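Local coordinates for protein putative efflux transporter (Bacteroides eggerthii, PDB 4L8J) that probably serves as the periplasmic adaptor (membrane-fusion) subunit of an efflux pump, a member of the HlyD secretion family, at residues 173-176 / 177-180. Numbering follows the deposited sequence.
Sequences DDYL and YLLR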
ATOM      1  N   ASP A 173     -14.789 -10.829  20.317  1.00 28.28           N
ATOM      2  CA  ASP A 173     -15.160  -9.417  20.335  1.00 29.74           C
ATOM      3  C   ASP A 173     -14.491  -8.583  19.242  1.00 34.52           C
ATOM      4  O   ASP A 173     -15.110  -7.648  18.745  1.00 34.59           O
ATOM      5  CB  ASP A 173     -14.834  -8.787  21.699  1.00 32.69           C
ATOM      6  CG  ASP A 173     -15.670  -9.363  22.805  1.00 38.56           C
ATOM      7  OD1 ASP A 173     -16.842  -8.979  22.912  1.00 39.01           O
ATOM      8  OD2 ASP A 173     -15.151 -10.223  23.556  1.00 43.12           O
ATOM      9  N   ASP A 174     -13.239  -8.889  18.888  1.00 31.97           N
ATOM     10  CA  ASP A 174     -12.514  -8.137  17.860  1.00 32.76           C
ATOM     11  C   ASP A 174     -13.113  -8.317  16.460  1.00 36.39           C
ATOM     12  O   ASP A 174     -12.760  -7.548  15.570  1.00 38.39           O
ATOM     13  CB  ASP A 174     -11.024  -8.533  17.844  1.00 34.63           C
ATOM     14  CG  ASP A 174     -10.181  -7.868  18.938  1.00 46.18           C
ATOM     15  OD1 ASP A 174     -10.757  -7.122  19.774  1.00 45.84           O
ATOM     16  OD2 ASP A 174      -8.955  -8.113  18.970  1.00 55.29           O
ATOM     17  N   TYR A 175     -13.994  -9.319  16.258  1.00 30.03           N
ATOM     18  CA  TYR A 175     -14.623  -9.575  14.971  1.00 29.55           C
ATOM     19  C   TYR A 175     -16.032  -8.964  14.881  1.00 30.54           C
ATOM     20  O   TYR A 175     -16.774  -9.313  13.978  1.00 28.23           O
ATOM     21  CB  TYR A 175     -14.675 -11.093  14.657  1.00 31.08           C
ATOM     22  CG  TYR A 175     -13.339 -11.783  14.453  1.00 33.98           C
ATOM     23  CD1 TYR A 175     -12.209 -11.065  14.069  1.00 37.78           C
ATOM     24  CD2 TYR A 175     -13.216 -13.157  14.602  1.00 35.32           C
ATOM     25  CE1 TYR A 175     -10.970 -11.691  13.909  1.00 39.33           C
ATOM     26  CE2 TYR A 175     -11.984 -13.802  14.413  1.00 37.22           C
ATOM     27  CZ  TYR A 175     -10.866 -13.063  14.059  1.00 45.03           C
ATOM     28  OH  TYR A 175      -9.646 -13.676  13.873  1.00 49.22           O
ATOM     29  N   LEU A 176     -16.402  -8.050  15.805  1.00 29.11           N
ATOM     30  CA  LEU A 176     -17.682  -7.358  15.750  1.00 28.99           C
ATOM     31  C   LEU A 176     -17.889  -6.653  14.391  1.00 32.93           C
ATOM     32  O   LEU A 176     -19.004  -6.684  13.868  1.00 31.96           O
ATOM     33  CB  LEU A 176     -17.803  -6.343  16.888  1.00 29.74           C
ATOM     34  CG  LEU A 176     -19.139  -5.556  16.971  1.00 34.06           C
ATOM     35  CD1 LEU A 176     -20.351  -6.507  17.077  1.00 32.70           C
ATOM     36  CD2 LEU A 176     -19.105  -4.549  18.105  1.00 34.38           C
ATOM     37  N   TYR A 177     -16.820  -6.039  13.818  1.00 30.17           N
ATOM     38  CA  TYR A 177     -16.899  -5.336  12.518  1.00 31.17           C
ATOM     39  C   TYR A 177     -17.312  -6.293  11.391  1.00 34.14           C
ATOM     40  O   TYR A 177     -18.008  -5.881  10.462  1.00 34.66           O
ATOM     41  CB  TYR A 177     -15.576  -4.625  12.187  1.00 32.58           C
ATOM     42  CG  TYR A 177     -14.428  -5.529  11.797  1.00 34.42           C
ATOM     43  CD1 TYR A 177     -13.693  -6.212  12.763  1.00 35.89           C
ATOM     44  CD2 TYR A 177     -14.019  -5.636  10.474  1.00 35.61           C
ATOM     45  CE1 TYR A 177     -12.625  -7.038  12.412  1.00 36.55           C
ATOM     46  CE2 TYR A 177     -12.937  -6.442  10.115  1.00 37.09           C
ATOM     47  CZ  TYR A 177     -12.252  -7.154  11.087  1.00 43.77           C
ATOM     48  OH  TYR A 177     -11.182  -7.958  10.751  1.00 45.87           O
ATOM     49  N   LEU A 178     -16.933  -7.583  11.501  1.00 28.91           N
ATOM     50  CA  LEU A 178     -17.312  -8.564  10.492  1.00 28.97           C
ATOM     51  C   LEU A 178     -18.790  -8.890  10.608  1.00 32.69           C
ATOM     52  O   LEU A 178     -19.426  -9.056   9.578  1.00 32.74           O
ATOM     53  CB  LEU A 178     -16.438  -9.841  10.529  1.00 29.03           C
ATOM     54  CG  LEU A 178     -14.932  -9.594  10.273  1.00 34.33           C
ATOM     55  CD1 LEU A 178     -14.096 -10.822  10.610  1.00 33.99           C
ATOM     56  CD2 LEU A 178     -14.669  -9.106   8.858  1.00 36.98           C
ATOM     57  N   LEU A 179     -19.348  -8.943  11.838  1.00 29.33           N
ATOM     58  CA  LEU A 179     -20.780  -9.187  12.034  1.00 29.20           C
ATOM     59  C   LEU A 179     -21.622  -7.985  11.596  1.00 35.00           C
ATOM     60  O   LEU A 179     -22.746  -8.166  11.146  1.00 35.28           O
ATOM     61  CB  LEU A 179     -21.108  -9.512  13.492  1.00 29.08           C
ATOM     62  CG  LEU A 179     -20.695 -10.901  13.990  1.00 34.43           C
ATOM     63  CD1 LEU A 179     -20.739 -10.951  15.513  1.00 33.98           C
ATOM     64  CD2 LEU A 179     -21.605 -11.992  13.416  1.00 35.89           C
ATOM     65  N   ARG A 180     -21.086  -6.767  11.747  1.00 30.80           N
ATOM     66  CA  ARG A 180     -21.775  -5.542  11.369  1.00 31.45           C
ATOM     67  C   ARG A 180     -21.696  -5.265   9.844  1.00 38.57           C
ATOM     68  O   ARG A 180     -22.502  -4.485   9.348  1.00 38.90           O
ATOM     69  CB  ARG A 180     -21.190  -4.343  12.130  1.00 30.25           C
ATOM     70  CG  ARG A 180     -21.615  -4.271  13.585  1.00 38.89           C
ATOM     71  CD  ARG A 180     -20.812  -3.223  14.323  1.00 42.10           C
ATOM     72  NE  ARG A 180     -21.427  -2.880  15.610  1.00 51.68           N
ATOM     73  CZ  ARG A 180     -20.909  -2.032  16.498  1.00 69.07           C
ATOM     74  NH1 ARG A 180     -19.729  -1.445  16.266  1.00 45.15           N
ATOM     75  NH2 ARG A 180     -21.553  -1.775  17.633  1.00 55.51           N
TER
HETATM   76  O   HOH W   1     -14.794  -4.948  15.580  1.00 36.50           O
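Leu176 and Arg180, one helical turn apart, meet through their side chains: methyl CD2 of Leu176 sits over the centre of one guanidinium face, 3.5 Å from CZ of Arg180. The leucine reaches this place because its CG is anti to the backbone N (chi1 -178°), while the arginine chain runs extended from CG to NE. While one face rests on the methyl, NH2 of the same group forms a salt bridge with Asp207. Tyr175 and Leu178 form an apolar pair, their side chains alongside each other and pointing the same way, with CD1 of the leucine 3.9 Å from ring atom CD1 of the tyrosine.

The backbone bonds are those of a short helix, 176-180, with Tyr175 as its N-cap residue. Arg180 N donates to Leu176 O at 3.0 Å, whereas Tyr175 O receives two weak bonds, from Leu178 N and Leu179 N. This turn follows strand 166-171 of the six-stranded antiparallel barrel found in these adaptors; Leu178 packs on Ile21 of strand 20-29, and Leu179 on Val217 of strand 215-221.

The exposed Tyr177 turns its ring edge to Asp174, with CE1 3.2 Å from Asp174 O and that oxygen in the ring plane. A water accepts from Tyr177 N at 2.9 Å and donates weakly to Asp174 O, 3.3 Å from the water oxygen, and so links the two backbone atoms across the first turn.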